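Local coordinates for protein C-1-tetrahydrofolate synthase, cytoplasmic, putative (Trypanosoma brucei, PDB 4CJX) that probably interconverts methylene-, methenyl- and formyltetrahydrofolate in one-carbon metabolism as an NADP-dependent dehydrogenase and cyclohydrolase that works as a homodimer, at residues T259-D264 / Y271-D276; I232-A237 / I255-T260; C115-V120 / K141-L146; R55-S60 / N307-F312. One frame throughout, in Å; residues are numbered along the deposited sequence.

Contact 1: residues T259-D264 / Y271-D276; sequences TTPVAD and YRLVGD
Val-262 CG2 and Val-274 CG2 meet at 3.5 Å, two branches on the same sheet face, each lying beside its own backbone N; Pro-240 from a loop covers this face. On the other face Pro-261 CB rests over the ring of Tyr-271, 4.1 Å from its centroid, in a CH-pi contact offset toward the rim. The ring gets there because CG of Tyr-271 sits between the backbone N and carbonyl carbon (chi1 66°). Leu-273 CD2 closes the row beside Pro-261 CG, and its side chain also touches the bound inhibitor. Between the two faces, Thr-260 pairs with Val-274 and Val-262 with Arg-272 through reciprocal N-H to O bonds, the shortest from Val-262 N to Arg-272 O, 2.7 Å. A water links Thr-260 OG1, Val-274 O and Asp-276 OD1. At the far end, Arg-272 NH1 bonds in its guanidinium plane to Asp-264 OD2 at 2.8 Å, a salt bridge in which the carboxylate and guanidinium planes are turned 32° apart; Asp-264 OD1 turns instead to Ser-266. The strands form a two-stranded antiparallel beta hairpin in the NAD(P)-binding domain, with Leu-273 lining the inhibitor pocket and Thr-259 an NADP-binding residue.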
loop_
_atom_site.group_PDB
_atom_site.type_symbol
_atom_site.label_atom_id
_atom_site.label_comp_id
_atom_site.label_asym_id
_atom_site.label_seq_id
_atom_site.Cartn_x
_atom_site.Cartn_y
_atom_site.Cartn_z
ATOM N N THR B 259 -2.415 -21.360 5.213
ATOM C CA THR B 259 -2.357 -22.273 6.346
ATOM C C THR B 259 -3.786 -22.478 6.815
ATOM O O THR B 259 -4.157 -21.953 7.860
ATOM C CB THR B 259 -1.584 -21.667 7.537
ATOM O OG1 THR B 259 -2.033 -20.315 7.741
ATOM C CG2 THR B 259 -0.084 -21.667 7.287
ATOM N N THR B 260 -4.592 -23.211 6.053
ATOM C CA THR B 260 -5.987 -23.369 6.391
ATOM C C THR B 260 -6.273 -24.704 7.121
ATOM O O THR B 260 -5.924 -25.771 6.622
ATOM C CB THR B 260 -6.864 -23.274 5.135
ATOM O OG1 THR B 260 -6.652 -22.008 4.491
ATOM C CG2 THR B 260 -8.371 -23.466 5.485
ATOM N N PRO B 261 -6.910 -24.644 8.304
ATOM C CA PRO B 261 -7.355 -25.882 8.956
ATOM C C PRO B 261 -8.356 -26.675 8.086
ATOM O O PRO B 261 -9.327 -26.092 7.580
ATOM C CB PRO B 261 -8.048 -25.381 10.215
ATOM C CG PRO B 261 -7.395 -24.068 10.511
ATOM C CD PRO B 261 -7.125 -23.461 9.158
ATOM N N VAL B 262 -8.087 -27.966 7.884
ATOM C CA VAL B 262 -8.975 -28.853 7.133
ATOM C C VAL B 262 -9.193 -30.109 7.973
ATOM O O VAL B 262 -8.239 -30.688 8.494
ATOM C CB VAL B 262 -8.396 -29.205 5.726
ATOM C CG1 VAL B 262 -9.267 -30.231 5.024
ATOM C CG2 VAL B 262 -8.276 -27.950 4.870
ATOM N N ALA B 263 -10.452 -30.514 8.123
ATOM C CA ALA B 263 -10.791 -31.616 9.047
ATOM C C ALA B 263 -9.983 -32.881 8.742
ATOM O O ALA B 263 -9.855 -33.295 7.571
ATOM C CB ALA B 263 -12.281 -31.916 9.030
ATOM N N ASP B 264 -9.379 -33.424 9.797
ATOM C CA ASP B 264 -8.652 -34.686 9.742
ATOM C C ASP B 264 -8.741 -35.376 11.120
ATOM O O ASP B 264 -8.004 -35.039 12.058
ATOM C CB ASP B 264 -7.197 -34.465 9.268
ATOM C CG ASP B 264 -6.413 -35.782 9.082
ATOM O OD1 ASP B 264 -6.791 -36.818 9.648
ATOM O OD2 ASP B 264 -5.384 -35.769 8.388
ATOM N N TYR B 271 -7.733 -31.358 12.910
ATOM C CA TYR B 271 -7.516 -30.777 11.594
ATOM C C TYR B 271 -6.049 -30.874 11.215
ATOM O O TYR B 271 -5.179 -31.088 12.071
ATOM C CB TYR B 271 -8.003 -29.321 11.540
ATOM C CG TYR B 271 -7.205 -28.401 12.435
ATOM C CD1 TYR B 271 -5.970 -27.915 12.030
ATOM C CD2 TYR B 271 -7.672 -28.039 13.693
ATOM C CE1 TYR B 271 -5.220 -27.092 12.833
ATOM C CE2 TYR B 271 -6.922 -27.204 14.511
ATOM C CZ TYR B 271 -5.695 -26.728 14.063
ATOM O OH TYR B 271 -4.919 -25.904 14.853
ATOM N N ARG B 272 -5.799 -30.764 9.917
ATOM C CA ARG B 272 -4.460 -30.603 9.384
ATOM C C ARG B 272 -4.435 -29.215 8.725
ATOM O O ARG B 272 -5.483 -28.682 8.354
ATOM C CB ARG B 272 -4.126 -31.702 8.356
ATOM C CG ARG B 272 -5.076 -31.724 7.163
ATOM C CD ARG B 272 -4.807 -32.823 6.121
ATOM N NE ARG B 272 -3.380 -32.951 5.818
ATOM C CZ ARG B 272 -2.563 -33.843 6.379
ATOM N NH1 ARG B 272 -3.011 -34.751 7.231
ATOM N NH2 ARG B 272 -1.284 -33.856 6.036
ATOM N N LEU B 273 -3.235 -28.654 8.580
ATOM C CA LEU B 273 -3.019 -27.409 7.836
ATOM C C LEU B 273 -2.756 -27.686 6.369
ATOM O O LEU B 273 -1.859 -28.461 6.039
ATOM C CB LEU B 273 -1.848 -26.626 8.437
ATOM C CG LEU B 273 -2.119 -26.128 9.850
ATOM C CD1 LEU B 273 -0.938 -25.295 10.329
ATOM C CD2 LEU B 273 -3.426 -25.338 9.988
ATOM N N VAL B 274 -3.561 -27.065 5.497
ATOM C CA VAL B 274 -3.480 -27.279 4.059
ATOM C C VAL B 274 -3.218 -25.932 3.387
ATOM O O VAL B 274 -3.884 -24.918 3.700
ATOM C CB VAL B 274 -4.773 -27.927 3.499
ATOM C CG1 VAL B 274 -4.646 -28.201 2.017
ATOM C CG2 VAL B 274 -5.080 -29.248 4.195
ATOM N N GLY B 275 -2.246 -25.937 2.469
ATOM C CA GLY B 275 -1.847 -24.764 1.747
ATOM C C GLY B 275 -2.843 -24.429 0.660
ATOM O O GLY B 275 -3.774 -25.219 0.385
ATOM N N ASP B 276 -2.628 -23.276 0.024
ATOM C CA ASP B 276 -3.435 -22.844 -1.125
ATOM C C ASP B 276 -3.158 -23.613 -2.415
ATOM O O ASP B 276 -3.999 -23.637 -3.316
ATOM C CB ASP B 276 -3.175 -21.355 -1.409
ATOM C CG ASP B 276 -3.777 -20.435 -0.361
ATOM O OD1 ASP B 276 -4.327 -20.882 0.677
ATOM O OD2 ASP B 276 -3.712 -19.239 -0.587
HETATM O O HOH W 1 -4.851 -22.742 2.651
#

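Contact 2: residues I232-A237 / I255-T260; sequences IVVSAA and IDVGTT
Val-233 O receives the N-H of Ile-255 at 2.7 Å in an almost straight bond, 172° at the hydrogen; Val-233 is backbone-bonded to Ala-253 as well, so the ladder is already running when it reaches Ile-255. Val-234, next in line, is bridged with Ile-255 in parallel register, and both side chains rise on one face of the sheet. There Val-234 CG1, the branch anti to the backbone N (chi1 -178°), reaches Val-257 CG2 at 4.0 Å, while helix 166-178 covers the group through Val-171, Leu-175 and Thr-167. Ser-235 returns the backbone ladder: its N donates to Ile-255 O at 3.0 Å. This is the parallel sheet of the NAD(P)-binding domain, a Rossmann-type fold in which strand 232-235 lies between strands 186-190 and 253-256. Ser-235 O then gathers the start of the following loop, taking a bent bond from Val-257 N at 2.8 Å and a weak one from Gly-258 N. The same Gly-258 N also donates to Asp-256 OD1, 3.2 Å away, forming an Asx turn in which the donor stands 30° out of the carboxylate plane. On the face shared by Ser-235 and Asp-256, both side chains turn to Asp-276: Ser-235 OG bonds to its carboxylate, and Asp-256 OD1 accepts from its backbone N. Ala-236, where the strand has ended, packs its CB against Val-257 CB at 3.7 Å; its side chain lies about 4 Å from that of Ala-196, an NADP-binding residue. Ala-237 N finally donates to Asp-276 OD2.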
loop_
_atom_site.group_PDB
_atom_site.type_symbol
_atom_site.label_atom_id
_atom_site.label_comp_id
_atom_site.label_asym_id
_atom_site.label_seq_id
_atom_site.Cartn_x
_atom_site.Cartn_y
_atom_site.Cartn_z
ATOM N N ILE B 232 6.316 -15.942 -10.878
ATOM C CA ILE B 232 6.360 -16.120 -9.444
ATOM C C ILE B 232 4.945 -16.078 -8.882
ATOM O O ILE B 232 4.183 -15.157 -9.179
ATOM C CB ILE B 232 7.205 -15.030 -8.759
ATOM C CG1 ILE B 232 8.673 -15.169 -9.138
ATOM C CG2 ILE B 232 7.026 -15.112 -7.245
ATOM C CD1 ILE B 232 9.462 -13.897 -8.908
ATOM N N VAL B 233 4.608 -17.088 -8.077
ATOM C CA VAL B 233 3.296 -17.181 -7.466
ATOM C C VAL B 233 3.431 -17.114 -5.932
ATOM O O VAL B 233 4.119 -17.947 -5.327
ATOM C CB VAL B 233 2.574 -18.499 -7.820
ATOM C CG1 VAL B 233 1.257 -18.592 -7.040
ATOM C CG2 VAL B 233 2.349 -18.658 -9.336
ATOM N N VAL B 234 2.782 -16.119 -5.335
ATOM C CA VAL B 234 2.662 -16.011 -3.911
ATOM C C VAL B 234 1.207 -16.089 -3.536
ATOM O O VAL B 234 0.460 -15.125 -3.687
ATOM C CB VAL B 234 3.218 -14.693 -3.358
ATOM C CG1 VAL B 234 3.088 -14.702 -1.851
ATOM C CG2 VAL B 234 4.674 -14.508 -3.792
ATOM N N SER B 235 0.822 -17.250 -2.999
ATOM C CA SER B 235 -0.551 -17.499 -2.628
ATOM C C SER B 235 -0.774 -17.339 -1.124
ATOM O O SER B 235 -0.267 -18.120 -0.337
ATOM C CB SER B 235 -0.986 -18.907 -3.052
ATOM O OG SER B 235 -2.391 -18.895 -3.183
ATOM N N ALA B 236 -1.596 -16.368 -0.759
ATOM C CA ALA B 236 -1.874 -16.049 0.645
ATOM C C ALA B 236 -3.357 -15.749 0.815
ATOM O O ALA B 236 -3.758 -14.763 1.450
ATOM C CB ALA B 236 -1.028 -14.860 1.067
ATOM N N ALA B 237 -4.179 -16.601 0.235
ATOM C CA ALA B 237 -5.622 -16.395 0.221
ATOM C C ALA B 237 -6.346 -17.237 1.255
ATOM O O ALA B 237 -7.476 -16.943 1.562
ATOM C CB ALA B 237 -6.170 -16.696 -1.171
ATOM N N ILE B 255 5.320 -19.860 -3.901
ATOM C CA ILE B 255 5.438 -19.665 -2.473
ATOM C C ILE B 255 4.042 -19.760 -1.885
ATOM O O ILE B 255 3.183 -18.911 -2.138
ATOM C CB ILE B 255 6.014 -18.295 -2.096
ATOM C CG1 ILE B 255 7.256 -17.940 -2.896
ATOM C CG2 ILE B 255 6.338 -18.262 -0.611
ATOM C CD1 ILE B 255 8.393 -18.927 -2.788
ATOM N N ASP B 256 3.829 -20.812 -1.100
ATOM C CA ASP B 256 2.532 -21.114 -0.534
ATOM C C ASP B 256 2.402 -20.635 0.910
ATOM O O ASP B 256 2.873 -21.294 1.838
ATOM C CB ASP B 256 2.272 -22.619 -0.623
ATOM C CG ASP B 256 0.830 -22.970 -0.392
ATOM O OD1 ASP B 256 0.062 -22.071 0.013
ATOM O OD2 ASP B 256 0.448 -24.155 -0.615
ATOM N N VAL B 257 1.718 -19.517 1.088
ATOM C CA VAL B 257 1.479 -18.913 2.404
ATOM C C VAL B 257 0.202 -19.424 3.092
ATOM O O VAL B 257 0.027 -19.230 4.273
ATOM C CB VAL B 257 1.404 -17.368 2.275
ATOM C CG1 VAL B 257 1.430 -16.701 3.648
ATOM C CG2 VAL B 257 2.554 -16.867 1.426
ATOM N N GLY B 258 -0.686 -20.086 2.364
ATOM C CA GLY B 258 -1.909 -20.608 2.961
ATOM C C GLY B 258 -1.632 -21.514 4.151
ATOM O O GLY B 258 -0.703 -22.329 4.122
ATOM N N THR B 259 -2.415 -21.360 5.213
ATOM C CA THR B 259 -2.357 -22.273 6.346
ATOM C C THR B 259 -3.786 -22.478 6.815
ATOM O O THR B 259 -4.157 -21.953 7.860
ATOM C CB THR B 259 -1.584 -21.667 7.537
ATOM O OG1 THR B 259 -2.033 -20.315 7.741
ATOM C CG2 THR B 259 -0.084 -21.667 7.287
ATOM N N THR B 260 -4.592 -23.211 6.053
ATOM C CA THR B 260 -5.987 -23.369 6.391
ATOM C C THR B 260 -6.273 -24.704 7.121
ATOM O O THR B 260 -5.924 -25.771 6.622
ATOM C CB THR B 260 -6.864 -23.274 5.135
ATOM O OG1 THR B 260 -6.652 -22.008 4.491
ATOM C CG2 THR B 260 -8.371 -23.466 5.485
#

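Contact 3: residues C115-V120 / K141-L146; sequences CHSIVV and KDADCL. With 9L9 ((2S)-2-[[4-[[2,4-bis(azanyl)-6-oxidanylidene-1H-pyrimidin-5-yl]carbamoylamino]phenyl]carbonylamino]pentanedioic acid), chain G.
Lys-141 runs its extended chain past the carbonyl oxygens of His-116 and Cys-115, with NZ bonding to Cys-115 O at 2.7 Å in the carbonyl plane. Strand 117-120 is an edge strand of the parallel sheet in the catalytic domain, and the loop 141-146 lies along it, with Val-119, Val-120 and Asp-144 lining part of the inhibitor pocket. The ammonium group also donates to the backbone oxygens of Leu-109 and Asn-110, so two carbonyls of the last turn of helix 99-110 and that of Cys-115, ahead of strand 117-120, grip the buried amine. The Ile-118 side chain crosses the lysine chain at a slant, CD1 against CB and CD, and Ile-118 N donates to Lys-141 O at 2.9 Å. Farther along, Ala-143 CB nestles against Ser-117 OG, whose hydroxyl is hydrogen-bonded to Thr-308. A water joins Ile-118 O to Asp-142 OD1 and Asp-144 N of the loop. The side chain of Asp-144 meets that of Val-119 at about a right angle, its OD2 3.6 Å from Val-119 CG1. With CG beside the backbone N (chi1 -75°), the carboxylate accepts two N-H bonds from the inhibitor's diaminopyrimidine, OD1 from N3 at 2.8 Å and OD2 from N2A at 2.9 Å. N2A also donates to Val-120 O, 2.7 Å away.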
loop_
_atom_site.group_PDB
_atom_site.type_symbol
_atom_site.label_atom_id
_atom_site.label_comp_id
_atom_site.label_asym_id
_atom_site.label_seq_id
_atom_site.Cartn_x
_atom_site.Cartn_y
_atom_site.Cartn_z
ATOM N N CYS B 115 10.772 -5.076 27.453
ATOM C CA CYS B 115 9.974 -5.529 26.304
ATOM C C CYS B 115 10.189 -4.616 25.075
ATOM O O CYS B 115 9.811 -3.446 25.094
ATOM C CB CYS B 115 8.479 -5.557 26.656
ATOM S SG CYS B 115 7.358 -5.877 25.247
ATOM N N HIS B 116 10.764 -5.173 24.016
ATOM C CA HIS B 116 11.068 -4.432 22.791
ATOM C C HIS B 116 10.096 -4.689 21.627
ATOM O O HIS B 116 10.039 -3.901 20.683
ATOM C CB HIS B 116 12.488 -4.759 22.384
ATOM C CG HIS B 116 13.456 -4.504 23.489
ATOM N ND1 HIS B 116 14.164 -5.507 24.110
ATOM C CD2 HIS B 116 13.746 -3.366 24.160
ATOM C CE1 HIS B 116 14.892 -4.990 25.082
ATOM N NE2 HIS B 116 14.657 -3.691 25.129
ATOM N N SER B 117 9.321 -5.764 21.724
ATOM C CA SER B 117 8.355 -6.156 20.696
ATOM C C SER B 117 7.027 -6.560 21.321
ATOM O O SER B 117 7.018 -7.326 22.278
ATOM C CB SER B 117 8.883 -7.379 19.911
ATOM O OG SER B 117 9.705 -6.975 18.836
ATOM N N ILE B 118 5.925 -6.111 20.724
ATOM C CA ILE B 118 4.583 -6.537 21.098
ATOM C C ILE B 118 3.836 -7.138 19.911
ATOM O O ILE B 118 3.641 -6.489 18.882
ATOM C CB ILE B 118 3.757 -5.351 21.634
ATOM C CG1 ILE B 118 4.404 -4.785 22.898
ATOM C CG2 ILE B 118 2.317 -5.770 21.902
ATOM C CD1 ILE B 118 3.894 -3.409 23.285
ATOM N N VAL B 119 3.399 -8.379 20.081
ATOM C CA VAL B 119 2.662 -9.108 19.068
ATOM C C VAL B 119 1.243 -9.365 19.587
ATOM O O VAL B 119 1.047 -10.006 20.635
ATOM C CB VAL B 119 3.362 -10.446 18.739
ATOM C CG1 VAL B 119 2.452 -11.379 17.924
ATOM C CG2 VAL B 119 4.667 -10.227 17.992
ATOM N N VAL B 120 0.250 -8.872 18.857
ATOM C CA VAL B 120 -1.146 -9.137 19.200
ATOM C C VAL B 120 -1.635 -10.172 18.183
ATOM O O VAL B 120 -1.883 -9.839 17.035
ATOM C CB VAL B 120 -2.017 -7.847 19.171
ATOM C CG1 VAL B 120 -3.496 -8.168 19.384
ATOM C CG2 VAL B 120 -1.520 -6.825 20.195
ATOM N N LYS B 141 7.776 -0.598 19.099
ATOM C CA LYS B 141 7.517 -2.010 19.496
ATOM C C LYS B 141 6.546 -2.806 18.583
ATOM O O LYS B 141 6.152 -3.934 18.898
ATOM C CB LYS B 141 6.995 -2.065 20.938
ATOM C CG LYS B 141 7.940 -1.409 21.940
ATOM C CD LYS B 141 7.578 -1.728 23.368
ATOM C CE LYS B 141 8.232 -0.750 24.332
ATOM N NZ LYS B 141 8.280 -1.348 25.680
ATOM N N ASP B 142 6.163 -2.213 17.460
ATOM C CA ASP B 142 5.201 -2.815 16.528
ATOM C C ASP B 142 5.929 -3.861 15.658
ATOM O O ASP B 142 6.249 -3.615 14.515
ATOM C CB ASP B 142 4.563 -1.697 15.695
ATOM C CG ASP B 142 3.698 -2.208 14.543
ATOM O OD1 ASP B 142 3.074 -3.278 14.667
ATOM O OD2 ASP B 142 3.646 -1.488 13.510
ATOM N N ALA B 143 6.201 -5.028 16.240
ATOM C CA ALA B 143 6.967 -6.076 15.578
ATOM C C ALA B 143 6.265 -6.654 14.334
ATOM O O ALA B 143 6.932 -7.056 13.397
ATOM C CB ALA B 143 7.269 -7.189 16.565
ATOM N N ASP B 144 4.933 -6.688 14.336
ATOM C CA ASP B 144 4.190 -7.143 13.169
ATOM C C ASP B 144 4.081 -6.123 12.058
ATOM O O ASP B 144 3.600 -6.460 10.986
ATOM C CB ASP B 144 2.776 -7.545 13.539
ATOM C CG ASP B 144 2.714 -8.881 14.243
ATOM O OD1 ASP B 144 3.219 -9.894 13.682
ATOM O OD2 ASP B 144 2.125 -8.904 15.341
ATOM N N CYS B 145 4.496 -4.881 12.300
ATOM C CA CYS B 145 4.373 -3.817 11.293
ATOM C C CYS B 145 2.901 -3.675 10.888
ATOM O O CYS B 145 2.541 -3.679 9.714
ATOM C CB CYS B 145 5.281 -4.089 10.081
ATOM S SG CYS B 145 5.388 -2.695 8.937
ATOM N N LEU B 146 2.040 -3.585 11.885
ATOM C CA LEU B 146 0.607 -3.452 11.652
ATOM C C LEU B 146 0.156 -1.973 11.658
ATOM O O LEU B 146 -0.912 -1.654 11.128
ATOM C CB LEU B 146 -0.175 -4.253 12.704
ATOM C CG LEU B 146 -0.402 -5.720 12.337
ATOM C CD1 LEU B 146 -0.824 -6.494 13.570
ATOM C CD2 LEU B 146 -1.433 -5.886 11.214
HETATM N N2A 9L9 G . -0.195 -10.628 15.029
HETATM N N1 9L9 G . -1.018 -12.555 13.819
HETATM C C2 9L9 G . 0.030 -11.746 14.103
HETATM N N3 9L9 G . 1.293 -11.925 13.543
HETATM C C4 9L9 G . 1.348 -13.029 12.680
HETATM O O4A 9L9 G . 2.458 -13.168 12.190
HETATM N N5A 9L9 G . 0.458 -15.039 11.632
HETATM C C5 9L9 G . 0.279 -13.875 12.358
HETATM C C6 9L9 G . -0.899 -13.606 12.980
HETATM N N7 9L9 G . -2.073 -14.436 12.709
HETATM O O8A 9L9 G . 1.840 -16.067 13.128
HETATM N N9 9L9 G . 1.205 -17.152 11.261
HETATM C C1B 9L9 G . 1.902 -18.317 11.423
HETATM C C2B 9L9 G . 1.584 -19.383 10.558
HETATM C C3B 9L9 G . 2.221 -20.622 10.651
HETATM C C4B 9L9 G . 3.206 -20.848 11.615
HETATM C C5B 9L9 G . 3.563 -19.765 12.449
HETATM C C6B 9L9 G . 2.918 -18.525 12.365
HETATM C C7B 9L9 G . 3.941 -22.175 11.659
HETATM O O7B 9L9 G . 5.080 -22.159 12.061
HETATM C CAW 9L9 G . 1.187 -16.081 12.097
HETATM N N 9L9 G . 3.402 -23.321 11.188
HETATM C CA 9L9 G . 4.094 -24.601 11.097
HETATM C C 9L9 G . 4.463 -24.829 9.650
HETATM O OXT 9L9 G . 3.791 -24.227 8.799
HETATM C CB 9L9 G . 3.258 -25.800 11.477
HETATM C CG 9L9 G . 2.178 -25.442 12.478
HETATM C CD 9L9 G . 1.662 -26.705 13.093
HETATM O OE1 9L9 G . 2.471 -27.441 13.658
HETATM O OE2 9L9 G . 0.453 -26.962 13.011
HETATM O O 9L9 G . 5.391 -25.609 9.327
HETATM O O HOH W 2 2.638 -5.469 16.173
#

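Contact 4: residues R55-S60 / N307-F312; sequences RRPGLS and NTLTMF
Pro-57 lays its ring over one face of Phe-312, with CD 3.9 Å from the aromatic centroid and only 4° off the ring normal, a nearly centred CH-pi contact. Phe-312 is brought there by its first torsion, which sets CG opposite the backbone N (chi1 170°) and swings the ring out from the helix toward residues 55-57, just ahead of strand 58-64. Arg-55 CB comes to the ring edge in its plane, 4.0 Å from Phe-312 CZ, and the backbone of Arg-56 passes obliquely by, its C 3.4 Å from Phe-312 CE1. His-116 adds an edge-to-face ring contact. One turn back on the helix, Leu-309 CD1 touches Pro-57 CG at 3.7 Å, the two side chains lying alongside and pointing the same way; the leucine also packs on helix 30-51. Thr-308 sets its CG2 4.2 Å from Pro-57 CB and near Gly-58 O, while its OG1 bonds to Ser-117 OG and Leu-304 O. No hydrogen bond joins the two segments, so the interface is apolar and van der Waals in kind. Here the C-terminal helix 296-316 packs against the loop leading into strand 58-64 and the strand's first residues, returning the chain's end to the parallel alpha/beta sheet of the catalytic domain.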
loop_
_atom_site.group_PDB
_atom_site.type_symbol
_atom_site.label_atom_id
_atom_site.label_comp_id
_atom_site.label_asym_id
_atom_site.label_seq_id
_atom_site.Cartn_x
_atom_site.Cartn_y
_atom_site.Cartn_z
ATOM N N ARG B 55 21.631 -7.009 29.126
ATOM C CA ARG B 55 20.451 -6.717 28.307
ATOM C C ARG B 55 20.215 -7.777 27.243
ATOM O O ARG B 55 21.151 -8.412 26.750
ATOM C CB ARG B 55 20.580 -5.339 27.665
ATOM C CG ARG B 55 20.668 -4.226 28.694
ATOM C CD ARG B 55 21.079 -2.888 28.099
ATOM N NE ARG B 55 21.138 -1.874 29.152
ATOM C CZ ARG B 55 20.076 -1.269 29.685
ATOM N NH1 ARG B 55 18.845 -1.541 29.257
ATOM N NH2 ARG B 55 20.241 -0.386 30.652
ATOM N N ARG B 56 18.952 -7.974 26.905
ATOM C CA ARG B 56 18.582 -8.928 25.882
ATOM C C ARG B 56 17.164 -8.665 25.379
ATOM O O ARG B 56 16.331 -8.169 26.130
ATOM C CB ARG B 56 18.726 -10.372 26.394
ATOM C CG ARG B 56 17.726 -10.803 27.454
ATOM C CD ARG B 56 18.162 -12.094 28.149
ATOM N NE ARG B 56 17.016 -12.740 28.805
ATOM C CZ ARG B 56 16.805 -14.057 28.904
ATOM N NH1 ARG B 56 17.661 -14.953 28.400
ATOM N NH2 ARG B 56 15.704 -14.491 29.514
ATOM N N PRO B 57 16.898 -8.997 24.096
ATOM C CA PRO B 57 15.606 -8.725 23.458
ATOM C C PRO B 57 14.431 -9.350 24.210
ATOM O O PRO B 57 14.522 -10.507 24.642
ATOM C CB PRO B 57 15.745 -9.382 22.087
ATOM C CG PRO B 57 17.220 -9.510 21.863
ATOM C CD PRO B 57 17.810 -9.733 23.201
ATOM N N GLY B 58 13.352 -8.586 24.355
ATOM C CA GLY B 58 12.135 -9.014 25.016
ATOM C C GLY B 58 10.956 -9.023 24.039
ATOM O O GLY B 58 10.653 -8.036 23.361
ATOM N N LEU B 59 10.294 -10.160 23.956
ATOM C CA LEU B 59 9.169 -10.329 23.066
ATOM C C LEU B 59 7.909 -10.520 23.888
ATOM O O LEU B 59 7.858 -11.362 24.799
ATOM C CB LEU B 59 9.383 -11.551 22.185
ATOM C CG LEU B 59 8.115 -11.969 21.420
ATOM C CD1 LEU B 59 7.718 -10.904 20.405
ATOM C CD2 LEU B 59 8.340 -13.319 20.764
ATOM N N SER B 60 6.888 -9.752 23.553
ATOM C CA SER B 60 5.595 -9.962 24.137
ATOM C C SER B 60 4.610 -10.527 23.122
ATOM O O SER B 60 4.451 -9.952 22.060
ATOM C CB SER B 60 5.043 -8.653 24.681
ATOM O OG SER B 60 3.789 -8.932 25.280
ATOM N N ASN B 307 13.001 -9.047 13.433
ATOM C CA ASN B 307 12.457 -7.719 13.698
ATOM C C ASN B 307 12.738 -7.298 15.144
ATOM O O ASN B 307 13.171 -6.182 15.412
ATOM C CB ASN B 307 10.944 -7.664 13.472
ATOM C CG ASN B 307 10.548 -7.719 12.013
ATOM O OD1 ASN B 307 11.390 -7.865 11.133
ATOM N ND2 ASN B 307 9.252 -7.622 11.751
ATOM N N THR B 308 12.497 -8.230 16.061
ATOM C CA THR B 308 12.646 -7.976 17.482
ATOM C C THR B 308 14.101 -7.678 17.870
ATOM O O THR B 308 14.369 -6.742 18.637
ATOM C CB THR B 308 12.089 -9.176 18.281
ATOM O OG1 THR B 308 10.694 -9.376 17.948
ATOM C CG2 THR B 308 12.269 -8.961 19.763
ATOM N N LEU B 309 15.039 -8.442 17.316
ATOM C CA LEU B 309 16.461 -8.176 17.532
ATOM C C LEU B 309 16.868 -6.835 16.924
ATOM O O LEU B 309 17.628 -6.098 17.538
ATOM C CB LEU B 309 17.327 -9.306 16.971
ATOM C CG LEU B 309 18.835 -9.247 17.224
ATOM C CD1 LEU B 309 19.184 -9.301 18.706
ATOM C CD2 LEU B 309 19.504 -10.396 16.487
ATOM N N THR B 310 16.350 -6.515 15.736
ATOM C CA THR B 310 16.571 -5.200 15.133
ATOM C C THR B 310 16.027 -4.088 16.035
ATOM O O THR B 310 16.722 -3.086 16.291
ATOM C CB THR B 310 16.003 -5.115 13.704
ATOM O OG1 THR B 310 16.659 -6.093 12.892
ATOM C CG2 THR B 310 16.252 -3.766 13.098
ATOM N N MET B 311 14.821 -4.280 16.571
ATOM C CA MET B 311 14.217 -3.282 17.480
ATOM C C MET B 311 15.019 -3.175 18.791
ATOM O O MET B 311 15.277 -2.078 19.287
ATOM C CB MET B 311 12.736 -3.602 17.732
ATOM C CG MET B 311 11.878 -3.498 16.465
ATOM S SD MET B 311 10.546 -4.734 16.324
ATOM C CE MET B 311 9.290 -3.894 17.273
ATOM N N PHE B 312 15.441 -4.316 19.326
ATOM C CA PHE B 312 16.304 -4.340 20.494
ATOM C C PHE B 312 17.541 -3.478 20.243
ATOM O O PHE B 312 17.825 -2.574 21.022
ATOM C CB PHE B 312 16.695 -5.774 20.841
ATOM C CG PHE B 312 17.760 -5.884 21.891
ATOM C CD1 PHE B 312 17.476 -5.606 23.223
ATOM C CD2 PHE B 312 19.050 -6.268 21.558
ATOM C CE1 PHE B 312 18.450 -5.718 24.211
ATOM C CE2 PHE B 312 20.031 -6.370 22.535
ATOM C CZ PHE B 312 19.734 -6.097 23.867
#

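Overall arrangement
The four contacts fall into two groups on opposite sides of the chain's centre. Contacts 1 and 2, centres 13 Å apart, share Thr-259 and Thr-260 and also pack together where Asp-276 OD1 lies 3.3 Å from Gly-258 CA. Contacts 3 and 4, with centres about 10 Å apart, reach neighbouring strands of one sheet, Val-119 N lying 2.7 Å from Ser-60 O. Between the groups the nearest atoms stay about 12 Å apart, in contacts 2 and 3. The inhibitor spans this gap: contact 3 holds its pyrimidine and contact 1 touches it through Leu-273, whereas Leu-59 of contact 4 keeps its side chain about 9 Å away. Contact 4 encloses the others in sequence.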